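Local coordinates for protein sialidase B (Streptococcus pneumoniae serotype 4, PDB 4XHX) that cleaves terminal sialic acid residues from oligosaccharides, glycoproteins and glycolipids as an exo-alpha-sialidase of glycosyl hydrolase family 33, at residues 204-209 with 221-226; 448-453 with 468-473; 499-504 with 517-522. The protein carries 1 engineered substitution. All blocks are in the same frame, centred on the assembly; numbering follows the deposited sequence.

Contact 1 of 3, residues 204-209 with 221-226; sequences NYFRIP and SSIDAR. With JKK (2-[(3-chlorobenzyl)amino]ethanesulfonic acid), chain B.
Arg207 and Arg226 lie on one face of an antiparallel hairpin, and the pairing of strands 205-207 and 221-226 sets them next to each other. Tyr205 with Arg226 and Arg207 with Asp224 are hydrogen-bonded pairs; Phe206 with Ala225 between them is a non-hydrogen-bonded one. Asp224 N donates to Arg207 O at 2.9 Å, while the bond from Tyr205 N to Arg226 O is weak.

From CB outward, Arg207 first meets Arg226: Arg207 CB sits over one face of the Arg226 guanidinium, 3.8 Å from Arg226 NE, displaced toward its rim. Arg207 CD reaches on to 3.7 Å from Arg226 NH1. The Arg207 chain then bends at chi3 (62°), and its NE makes a salt bridge to Glu631. The flat end presents its edge to the sulfonate of the bound JKK, Arg207 NH1 donating to JKK OAC at 3.1 Å and Arg207 NH2 to the same oxygen. Arg226, extended from CG to NE, is engaged by carboxylates rather than by the ligand. Arg226 NE and NH2 grip one oxygen, Asp224 OD2, side-on, with Arg226 NH2 at 2.7 Å, and Arg226 NH1 pairs with Asp232. Ile208 CG1 packs 3.3 Å from Arg226 NH2. On the other face, Phe206 CB meets Ile223 CD1 at 3.7 Å.

The two guanidinium groups thus come close, planes 49° apart, but their like charge is probably offset by separate anions. Arg207, a substrate-binding residue by similarity, takes the sulfonate, probably as it would the sialic acid carboxylate; Arg226 is tied to Asp224 and Asp232, the likely proton acceptor.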
loop_
_atom_site.group_PDB
_atom_site.type_symbol
_atom_site.label_atom_id
_atom_site.label_comp_id
_atom_site.label_asym_id
_atom_site.label_seq_id
_atom_site.Cartn_x
_atom_site.Cartn_y
_atom_site.Cartn_z
ATOM N N ASN A 204 -1.257 11.030 0.771
ATOM C CA ASN A 204 -2.550 10.661 0.219
ATOM C C ASN A 204 -2.589 9.192 -0.189
ATOM O O ASN A 204 -3.667 8.640 -0.441
ATOM C CB ASN A 204 -2.899 11.556 -0.974
ATOM C CG ASN A 204 -4.385 11.629 -1.224
ATOM O OD1 ASN A 204 -5.184 11.382 -0.323
ATOM N ND2 ASN A 204 -4.770 11.977 -2.449
ATOM N N TYR A 205 -1.406 8.570 -0.233
ATOM C CA TYR A 205 -1.250 7.179 -0.688
ATOM C C TYR A 205 -0.390 6.346 0.258
ATOM O O TYR A 205 0.471 6.879 0.952
ATOM C CB TYR A 205 -0.651 7.158 -2.096
ATOM C CG TYR A 205 -1.378 8.121 -2.994
ATOM C CD1 TYR A 205 -2.627 7.802 -3.498
ATOM C CD2 TYR A 205 -0.860 9.389 -3.258
ATOM C CE1 TYR A 205 -3.333 8.695 -4.291
ATOM C CE2 TYR A 205 -1.554 10.294 -4.052
ATOM C CZ TYR A 205 -2.787 9.939 -4.573
ATOM O OH TYR A 205 -3.490 10.829 -5.364
ATOM N N PHE A 206 -0.639 5.040 0.288
ATOM C CA PHE A 206 0.136 4.127 1.114
ATOM C C PHE A 206 0.344 2.807 0.385
ATOM O O PHE A 206 -0.521 2.352 -0.385
ATOM C CB PHE A 206 -0.564 3.872 2.461
ATOM C CG PHE A 206 -0.831 5.122 3.246
ATOM C CD1 PHE A 206 0.124 5.626 4.116
ATOM C CD2 PHE A 206 -2.030 5.803 3.094
ATOM C CE1 PHE A 206 -0.110 6.792 4.835
ATOM C CE2 PHE A 206 -2.276 6.978 3.800
ATOM C CZ PHE A 206 -1.317 7.466 4.681
ATOM N N ARG A 207 1.503 2.203 0.615
ATOM C CA ARG A 207 1.781 0.861 0.118
ATOM C C ARG A 207 2.701 0.144 1.095
ATOM O O ARG A 207 3.256 0.765 2.000
ATOM C CB ARG A 207 2.449 0.913 -1.260
ATOM C CG ARG A 207 1.488 1.050 -2.428
ATOM C CD ARG A 207 2.111 0.436 -3.699
ATOM N NE ARG A 207 2.383 -0.997 -3.551
ATOM C CZ ARG A 207 3.041 -1.720 -4.460
ATOM N NH1 ARG A 207 3.492 -1.136 -5.568
ATOM N NH2 ARG A 207 3.253 -3.021 -4.268
ATOM N N ILE A 208 2.885 -1.154 0.871
ATOM C CA ILE A 208 3.859 -1.946 1.611
ATOM C C ILE A 208 3.556 -2.023 3.132
ATOM O O ILE A 208 4.379 -1.635 3.949
ATOM C CB ILE A 208 5.320 -1.424 1.360
ATOM C CG1 ILE A 208 5.523 -0.907 -0.092
ATOM C CG2 ILE A 208 6.330 -2.492 1.678
ATOM C CD1 ILE A 208 5.267 -1.926 -1.206
ATOM N N PRO A 209 2.360 -2.525 3.510
ATOM C CA PRO A 209 2.023 -2.661 4.932
ATOM C C PRO A 209 2.863 -3.725 5.626
ATOM O O PRO A 209 3.250 -4.718 4.986
ATOM C CB PRO A 209 0.573 -3.150 4.893
ATOM C CG PRO A 209 0.462 -3.889 3.579
ATOM C CD PRO A 209 1.264 -3.012 2.646
ATOM N N SER A 221 2.457 -1.677 13.388
ATOM C CA SER A 221 2.383 -1.693 11.932
ATOM C C SER A 221 3.262 -0.607 11.346
ATOM O O SER A 221 3.319 0.494 11.884
ATOM C CB SER A 221 0.936 -1.477 11.478
ATOM O OG SER A 221 0.845 -1.341 10.073
ATOM N N SER A 222 3.964 -0.923 10.262
ATOM C CA SER A 222 4.661 0.106 9.494
ATOM C C SER A 222 4.182 0.069 8.050
ATOM O O SER A 222 3.491 -0.873 7.638
ATOM C CB SER A 222 6.192 -0.022 9.585
ATOM O OG SER A 222 6.662 -1.207 8.975
ATOM N N ILE A 223 4.547 1.091 7.283
ATOM C CA ILE A 223 4.022 1.248 5.939
ATOM C C ILE A 223 4.832 2.310 5.211
ATOM O O ILE A 223 5.484 3.141 5.853
ATOM C CB ILE A 223 2.541 1.691 6.009
ATOM C CG1 ILE A 223 1.854 1.562 4.639
ATOM C CG2 ILE A 223 2.446 3.112 6.554
ATOM C CD1 ILE A 223 0.427 1.069 4.699
ATOM N N ASP A 224 4.821 2.259 3.880
ATOM C CA ASP A 224 5.298 3.364 3.048
ATOM C C ASP A 224 4.238 4.462 3.064
ATOM O O ASP A 224 3.133 4.243 2.568
ATOM C CB ASP A 224 5.435 2.915 1.577
ATOM C CG ASP A 224 6.732 2.171 1.282
ATOM O OD1 ASP A 224 7.317 1.515 2.183
ATOM O OD2 ASP A 224 7.168 2.240 0.118
ATOM N N ALA A 225 4.554 5.635 3.607
ATOM C CA ALA A 225 3.709 6.807 3.391
ATOM C C ALA A 225 4.143 7.472 2.082
ATOM O O ALA A 225 5.179 8.121 2.030
ATOM C CB ALA A 225 3.816 7.778 4.559
ATOM N N ARG A 226 3.370 7.286 1.014
ATOM C CA ARG A 226 3.824 7.717 -0.309
ATOM C C ARG A 226 3.101 8.982 -0.795
ATOM O O ARG A 226 1.883 9.011 -0.937
ATOM C CB ARG A 226 3.686 6.573 -1.328
ATOM C CG ARG A 226 4.385 5.278 -0.918
ATOM C CD ARG A 226 4.458 4.298 -2.080
ATOM N NE ARG A 226 5.380 3.199 -1.803
ATOM C CZ ARG A 226 5.754 2.281 -2.695
ATOM N NH1 ARG A 226 5.296 2.321 -3.952
ATOM N NH2 ARG A 226 6.603 1.328 -2.338
HETATM C CAE JKK B . 13.178 -0.907 -3.413
HETATM C CAF JKK B . 13.257 0.285 -4.209
HETATM C CAG JKK B . 12.375 -1.979 -3.858
HETATM C CAH JKK B . 11.756 -0.673 -5.864
HETATM C CAI JKK B . 8.517 -3.645 -6.037
HETATM C CAJ JKK B . 7.047 -3.299 -5.961
HETATM C CAK JKK B . 10.791 -3.005 -5.568
HETATM C CAM JKK B . 12.553 0.396 -5.416
HETATM C CAN JKK B . 11.679 -1.872 -5.078
HETATM N NAL JKK B . 9.386 -2.689 -5.411
HETATM O OAA JKK B . 6.164 -5.440 -7.401
HETATM O OAB JKK B . 6.306 -3.265 -8.511
HETATM O OAC JKK B . 4.553 -3.663 -6.932
HETATM S SAO JKK B . 5.951 -3.942 -7.259
HETATM CL CL JKK B . 12.659 1.849 -6.375
#

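Contact 2 of 3, residues 448-453 with 468-473; sequences NGTYLC and FATYTS. With JKK (2-[(3-chlorobenzyl)amino]ethanesulfonic acid), chain B.
The beta hairpin of strands 451-459 and 466-472, in the catalytic beta-propeller, brings Tyr451 and Tyr471 together beside the bound JKK. They form an antiparallel hydrogen-bonded pair, Tyr451 N to Tyr471 O and Tyr471 N to Tyr451 O, the first nearly straight at 169°. A further backbone bond, Cys453 N to Ala469 O, follows just beyond the strand pair.

Tyr471 CG occupies the position between its backbone N and carbonyl carbon (chi1 66°), which swings the ring back across its partner. Tyr451 CB then lies over one face of that ring, 3.6 Å from the centroid, in a CH-pi contact displaced toward the CZ side. The two aromatic planes are 28° apart, but the rings are slid past each other and barely overlap. Cys453 SG comes to the edge of the Tyr471 ring, near its plane and 3.9 Å from Tyr471 CD2, a sulfur-aromatic contact. The ligand touches both tyrosines: JKK CAE of the chlorobenzyl ring lies 3.6 Å from Tyr451 CD1, and JKK CAK is 3.8 Å from Tyr471 OH.

Leu452 and Thr470 lie on the opposite face of the sheet, Leu452 CD1 resting 4.0 Å from Thr470 CG2. From the loop just before the strand, Thr450 OG1 donates to Thr470 OG1 at 2.7 Å, and Thr470 OG1 is also hydrogen-bonded to Thr477 O on the next strand. A water bridges Gly449 O and Thr472 OG1 where the strands part.

Neighbouring antiparallel strands of this kind make up the blades of the sialidase beta-propeller; here Tyr451 lines the chlorobenzyl ring and Tyr471 OH the adjoining methylene.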
loop_
_atom_site.group_PDB
_atom_site.type_symbol
_atom_site.label_atom_id
_atom_site.label_comp_id
_atom_site.label_asym_id
_atom_site.label_seq_id
_atom_site.Cartn_x
_atom_site.Cartn_y
_atom_site.Cartn_z
ATOM N N ASN A 448 26.328 -2.988 -5.295
ATOM C CA ASN A 448 25.308 -2.176 -4.634
ATOM C C ASN A 448 24.590 -3.018 -3.587
ATOM O O ASN A 448 24.642 -4.246 -3.623
ATOM C CB ASN A 448 24.329 -1.529 -5.624
ATOM C CG ASN A 448 23.329 -2.514 -6.194
ATOM O OD1 ASN A 448 23.705 -3.523 -6.796
ATOM N ND2 ASN A 448 22.040 -2.230 -5.999
ATOM N N GLY A 449 23.943 -2.360 -2.640
ATOM C CA GLY A 449 23.375 -3.064 -1.509
ATOM C C GLY A 449 22.195 -3.930 -1.886
ATOM O O GLY A 449 21.661 -3.839 -2.994
ATOM N N THR A 450 21.786 -4.787 -0.960
ATOM C CA THR A 450 20.632 -5.635 -1.209
ATOM C C THR A 450 19.336 -4.873 -0.923
ATOM O O THR A 450 19.356 -3.756 -0.399
ATOM C CB THR A 450 20.705 -6.938 -0.396
ATOM O OG1 THR A 450 20.678 -6.637 1.005
ATOM C CG2 THR A 450 21.994 -7.674 -0.725
ATOM N N TYR A 451 18.216 -5.484 -1.283
ATOM C CA TYR A 451 16.911 -4.871 -1.123
ATOM C C TYR A 451 16.176 -5.527 0.037
ATOM O O TYR A 451 16.035 -6.750 0.068
ATOM C CB TYR A 451 16.124 -4.999 -2.435
ATOM C CG TYR A 451 16.690 -4.088 -3.495
ATOM C CD1 TYR A 451 16.326 -2.748 -3.533
ATOM C CD2 TYR A 451 17.617 -4.544 -4.420
ATOM C CE1 TYR A 451 16.846 -1.897 -4.463
ATOM C CE2 TYR A 451 18.151 -3.692 -5.365
ATOM C CZ TYR A 451 17.759 -2.365 -5.379
ATOM O OH TYR A 451 18.263 -1.485 -6.308
ATOM N N LEU A 452 15.732 -4.729 1.005
ATOM C CA LEU A 452 15.050 -5.292 2.169
ATOM C C LEU A 452 13.760 -6.001 1.767
ATOM O O LEU A 452 13.020 -5.529 0.907
ATOM C CB LEU A 452 14.752 -4.206 3.207
ATOM C CG LEU A 452 14.251 -4.684 4.570
ATOM C CD1 LEU A 452 15.322 -5.425 5.332
ATOM C CD2 LEU A 452 13.714 -3.534 5.391
ATOM N N CYS A 453 13.498 -7.149 2.377
ATOM C CA CYS A 453 12.210 -7.804 2.195
ATOM C C CYS A 453 11.227 -7.191 3.164
ATOM O O CYS A 453 11.403 -7.296 4.376
ATOM C CB CYS A 453 12.322 -9.307 2.440
ATOM S SG CYS A 453 13.506 -10.138 1.335
ATOM N N PHE A 468 16.853 -10.498 9.310
ATOM C CA PHE A 468 16.088 -9.797 8.293
ATOM C C PHE A 468 16.471 -10.327 6.921
ATOM O O PHE A 468 17.647 -10.365 6.567
ATOM C CB PHE A 468 16.349 -8.293 8.338
ATOM C CG PHE A 468 15.612 -7.569 9.443
ATOM C CD1 PHE A 468 14.272 -7.243 9.307
ATOM C CD2 PHE A 468 16.271 -7.180 10.604
ATOM C CE1 PHE A 468 13.594 -6.550 10.315
ATOM C CE2 PHE A 468 15.590 -6.485 11.613
ATOM C CZ PHE A 468 14.256 -6.169 11.460
ATOM N N ALA A 469 15.479 -10.729 6.139
ATOM C CA ALA A 469 15.746 -11.191 4.786
ATOM C C ALA A 469 15.896 -9.986 3.873
ATOM O O ALA A 469 15.180 -8.979 4.015
ATOM C CB ALA A 469 14.628 -12.110 4.289
ATOM N N THR A 470 16.857 -10.083 2.962
ATOM C CA THR A 470 17.005 -9.117 1.880
ATOM C C THR A 470 17.244 -9.904 0.593
ATOM O O THR A 470 17.504 -11.110 0.640
ATOM C CB THR A 470 18.191 -8.161 2.101
ATOM O OG1 THR A 470 19.432 -8.855 1.879
ATOM C CG2 THR A 470 18.171 -7.565 3.511
ATOM N N TYR A 471 17.155 -9.236 -0.554
ATOM C CA TYR A 471 17.404 -9.920 -1.821
ATOM C C TYR A 471 18.280 -9.095 -2.754
ATOM O O TYR A 471 18.325 -7.867 -2.682
ATOM C CB TYR A 471 16.090 -10.307 -2.527
ATOM C CG TYR A 471 15.253 -9.135 -3.005
ATOM C CD1 TYR A 471 15.427 -8.584 -4.280
ATOM C CD2 TYR A 471 14.273 -8.595 -2.194
ATOM C CE1 TYR A 471 14.653 -7.510 -4.711
ATOM C CE2 TYR A 471 13.508 -7.539 -2.609
ATOM C CZ TYR A 471 13.689 -6.995 -3.860
ATOM O OH TYR A 471 12.892 -5.931 -4.233
ATOM N N THR A 472 18.987 -9.793 -3.623
ATOM C CA THR A 472 19.728 -9.155 -4.697
ATOM C C THR A 472 19.710 -10.167 -5.845
ATOM O O THR A 472 19.079 -11.224 -5.723
ATOM C CB THR A 472 21.168 -8.743 -4.238
ATOM O OG1 THR A 472 21.823 -7.995 -5.271
ATOM C CG2 THR A 472 22.009 -9.965 -3.869
ATOM N N SER A 473 20.359 -9.859 -6.961
ATOM C CA SER A 473 20.302 -10.780 -8.090
ATOM C C SER A 473 20.994 -12.097 -7.758
ATOM O O SER A 473 22.130 -12.112 -7.290
ATOM C CB SER A 473 20.902 -10.171 -9.355
ATOM O OG SER A 473 20.754 -11.073 -10.440
HETATM C CAE JKK B . 13.178 -0.907 -3.413
HETATM C CAF JKK B . 13.257 0.285 -4.209
HETATM C CAG JKK B . 12.375 -1.979 -3.858
HETATM C CAH JKK B . 11.756 -0.673 -5.864
HETATM C CAI JKK B . 8.517 -3.645 -6.037
HETATM C CAJ JKK B . 7.047 -3.299 -5.961
HETATM C CAK JKK B . 10.791 -3.005 -5.568
HETATM C CAM JKK B . 12.553 0.396 -5.416
HETATM C CAN JKK B . 11.679 -1.872 -5.078
HETATM N NAL JKK B . 9.386 -2.689 -5.411
HETATM O OAA JKK B . 6.164 -5.440 -7.401
HETATM O OAB JKK B . 6.306 -3.265 -8.511
HETATM O OAC JKK B . 4.553 -3.663 -6.932
HETATM S SAO JKK B . 5.951 -3.942 -7.259
HETATM CL CL JKK B . 12.659 1.849 -6.375
HETATM O O HOH W 1 20.989 -5.555 -5.099
HETATM O O HOH W 2 13.053 -8.128 5.910
#

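Contact 3 of 3, residues 499-504 with 517-522; sequences NATAEA and FFRTTT. With JKK (2-[(3-chlorobenzyl)amino]ethanesulfonic acid), chain B.
Arg519 leaves its backbone fully stretched, CG anti to N at chi1 179° and the next torsion at 180°, and runs alongside Glu503, whose CG lies beside the backbone N (chi1 -70°) and whose chain is extended beyond it. Both side chains point the same way, toward the bound JKK. Arg519 NH1 reaches Glu503 OE2 at 2.9 Å in a salt bridge; the carboxylate and guanidinium planes stand 73° apart, and the nitrogen meets the oxygen from above the carboxylate plane. Along the guanidinium edge, Arg519 NH1 and NH2 both donate to JKK OAA, each at 3.0 Å. Thr501 CG2 lies over the centre of one guanidinium face, and Thr501 O lies 3.1 Å from Arg519 CD. Arg519 NE is held in turn by Tyr551 O, so the group is restrained along its edge and over one face.

The backbone fixes the pair as well: Arg519 N donates to Glu503 O at 3.0 Å. Ala504 pairs with Phe518, their CB atoms 3.6 Å apart. Glu503, predicted to be catalytic, contacts Arg519, a substrate-binding residue by similarity, and its OE1 is hydrogen-bonded to Tyr615 OH of the probable nucleophile; Arg519 NH1 also makes a weak bond to Tyr615 OH.

The loop 499-504 enters strand 504-510, which pairs with strand 513-518. Tyr471 of strand 466-472 packs against Thr501, Ala502 and Glu503, Leu476 of strand 475-481 touches Ala502, Ala504 and Phe518, and strand 526-530 flanks Phe517 and Phe518.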
loop_
_atom_site.group_PDB
_atom_site.type_symbol
_atom_site.label_atom_id
_atom_site.label_comp_id
_atom_site.label_asym_id
_atom_site.label_seq_id
_atom_site.Cartn_x
_atom_site.Cartn_y
_atom_site.Cartn_z
ATOM N N ASN A 499 17.909 -11.417 -11.273
ATOM C CA ASN A 499 17.067 -10.221 -11.213
ATOM C C ASN A 499 15.600 -10.442 -10.828
ATOM O O ASN A 499 14.709 -9.723 -11.292
ATOM C CB ASN A 499 17.168 -9.426 -12.519
ATOM C CG ASN A 499 18.487 -8.688 -12.648
ATOM O OD1 ASN A 499 19.305 -8.994 -13.517
ATOM N ND2 ASN A 499 18.699 -7.709 -11.777
ATOM N N ALA A 500 15.347 -11.431 -9.980
ATOM C CA ALA A 500 14.023 -11.576 -9.407
ATOM C C ALA A 500 13.831 -10.534 -8.303
ATOM O O ALA A 500 14.792 -10.049 -7.704
ATOM C CB ALA A 500 13.813 -12.981 -8.865
ATOM N N THR A 501 12.583 -10.170 -8.069
ATOM C CA THR A 501 12.218 -9.390 -6.900
ATOM C C THR A 501 11.840 -10.426 -5.839
ATOM O O THR A 501 10.666 -10.694 -5.610
ATOM C CB THR A 501 11.048 -8.449 -7.244
ATOM O OG1 THR A 501 11.422 -7.661 -8.378
ATOM C CG2 THR A 501 10.715 -7.523 -6.095
ATOM N N ALA A 502 12.855 -11.036 -5.231
ATOM C CA ALA A 502 12.653 -12.200 -4.380
ATOM C C ALA A 502 12.288 -11.810 -2.945
ATOM O O ALA A 502 13.045 -12.060 -1.995
ATOM C CB ALA A 502 13.884 -13.081 -4.397
ATOM N N GLU A 503 11.125 -11.194 -2.805
ATOM C CA GLU A 503 10.631 -10.761 -1.507
ATOM C C GLU A 503 10.329 -12.010 -0.694
ATOM O O GLU A 503 9.528 -12.856 -1.111
ATOM C CB GLU A 503 9.398 -9.867 -1.679
ATOM C CG GLU A 503 9.725 -8.496 -2.296
ATOM C CD GLU A 503 8.518 -7.810 -2.909
ATOM O OE1 GLU A 503 8.572 -6.568 -3.103
ATOM O OE2 GLU A 503 7.522 -8.509 -3.205
ATOM N N ALA A 504 11.011 -12.127 0.447
ATOM C CA ALA A 504 11.007 -13.340 1.258
ATOM C C ALA A 504 10.570 -13.058 2.691
ATOM O O ALA A 504 10.946 -12.041 3.281
ATOM C CB ALA A 504 12.395 -13.972 1.264
ATOM N N PHE A 517 9.491 -18.339 2.695
ATOM C CA PHE A 517 8.669 -18.347 1.482
ATOM C C PHE A 517 8.981 -17.106 0.668
ATOM O O PHE A 517 9.120 -16.014 1.225
ATOM C CB PHE A 517 7.174 -18.420 1.820
ATOM C CG PHE A 517 6.805 -19.612 2.661
ATOM C CD1 PHE A 517 6.545 -20.844 2.068
ATOM C CD2 PHE A 517 6.748 -19.510 4.045
ATOM C CE1 PHE A 517 6.233 -21.956 2.850
ATOM C CE2 PHE A 517 6.428 -20.614 4.835
ATOM C CZ PHE A 517 6.164 -21.835 4.241
ATOM N N PHE A 518 9.120 -17.257 -0.647
ATOM C CA PHE A 518 9.479 -16.090 -1.444
ATOM C C PHE A 518 8.881 -15.997 -2.836
ATOM O O PHE A 518 8.559 -17.008 -3.476
ATOM C CB PHE A 518 11.004 -15.827 -1.461
ATOM C CG PHE A 518 11.837 -16.915 -2.103
ATOM C CD1 PHE A 518 12.264 -18.016 -1.365
ATOM C CD2 PHE A 518 12.258 -16.797 -3.424
ATOM C CE1 PHE A 518 13.055 -19.006 -1.943
ATOM C CE2 PHE A 518 13.058 -17.781 -4.017
ATOM C CZ PHE A 518 13.461 -18.884 -3.280
ATOM N N ARG A 519 8.745 -14.746 -3.262
ATOM C CA ARG A 519 8.298 -14.350 -4.591
ATOM C C ARG A 519 9.331 -14.732 -5.634
ATOM O O ARG A 519 10.531 -14.595 -5.401
ATOM C CB ARG A 519 8.116 -12.828 -4.600
ATOM C CG ARG A 519 7.663 -12.222 -5.922
ATOM C CD ARG A 519 7.534 -10.720 -5.755
ATOM N NE ARG A 519 7.408 -10.013 -7.023
ATOM C CZ ARG A 519 7.069 -8.728 -7.107
ATOM N NH1 ARG A 519 6.836 -8.027 -5.998
ATOM N NH2 ARG A 519 6.966 -8.149 -8.292
ATOM N N THR A 520 8.869 -15.213 -6.781
ATOM C CA THR A 520 9.776 -15.586 -7.866
ATOM C C THR A 520 9.287 -15.024 -9.200
ATOM O O THR A 520 8.406 -14.166 -9.243
ATOM C CB THR A 520 9.856 -17.113 -8.028
ATOM O OG1 THR A 520 8.620 -17.603 -8.564
ATOM C CG2 THR A 520 10.157 -17.805 -6.684
ATOM N N THR A 521 9.831 -15.541 -10.293
ATOM C CA THR A 521 9.323 -15.165 -11.608
ATOM C C THR A 521 8.701 -16.350 -12.352
ATOM O O THR A 521 8.546 -16.312 -13.566
ATOM C CB THR A 521 10.424 -14.542 -12.452
ATOM O OG1 THR A 521 11.504 -15.468 -12.563
ATOM C CG2 THR A 521 10.937 -13.258 -11.786
ATOM N N THR A 522 8.336 -17.396 -11.617
ATOM C CA THR A 522 7.873 -18.637 -12.235
ATOM C C THR A 522 6.362 -18.830 -12.177
ATOM O O THR A 522 5.841 -19.807 -12.731
ATOM C CB THR A 522 8.501 -19.873 -11.559
ATOM O OG1 THR A 522 8.065 -19.936 -10.197
ATOM C CG2 THR A 522 10.020 -19.810 -11.605
HETATM C CAE JKK B . 13.178 -0.907 -3.413
HETATM C CAF JKK B . 13.257 0.285 -4.209
HETATM C CAG JKK B . 12.375 -1.979 -3.858
HETATM C CAH JKK B . 11.756 -0.673 -5.864
HETATM C CAI JKK B . 8.517 -3.645 -6.037
HETATM C CAJ JKK B . 7.047 -3.299 -5.961
HETATM C CAK JKK B . 10.791 -3.005 -5.568
HETATM C CAM JKK B . 12.553 0.396 -5.416
HETATM C CAN JKK B . 11.679 -1.872 -5.078
HETATM N NAL JKK B . 9.386 -2.689 -5.411
HETATM O OAA JKK B . 6.164 -5.440 -7.401
HETATM O OAB JKK B . 6.306 -3.265 -8.511
HETATM O OAC JKK B . 4.553 -3.663 -6.932
HETATM S SAO JKK B . 5.951 -3.942 -7.259
HETATM CL CL JKK B . 12.659 1.849 -6.375
#

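Overall arrangement
From the N terminus, the chain passes the lectin-like domain and first closes contact 1, where 204-209 meets 221-226 with 11 residues, including the hairpin tip, between. Contact 2 follows, 448-453 with 468-473, closing over 14 residues, and contact 3, 499-504 with 517-522, over 12. All three are in series; none nests or crosses. They tie together strands 205-213 and 219-226, 451-459 and 466-472, and 504-510 and 513-518, in different sheets of the propeller converging on JKK. Contacts 2 and 3, centres about 11 Å apart, touch: Tyr471 OH packs on Thr501 CG2, and Ser473 OG probably hydrogen-bonds Asn499 N. Contact 1 does not touch them directly but meets them at JKK.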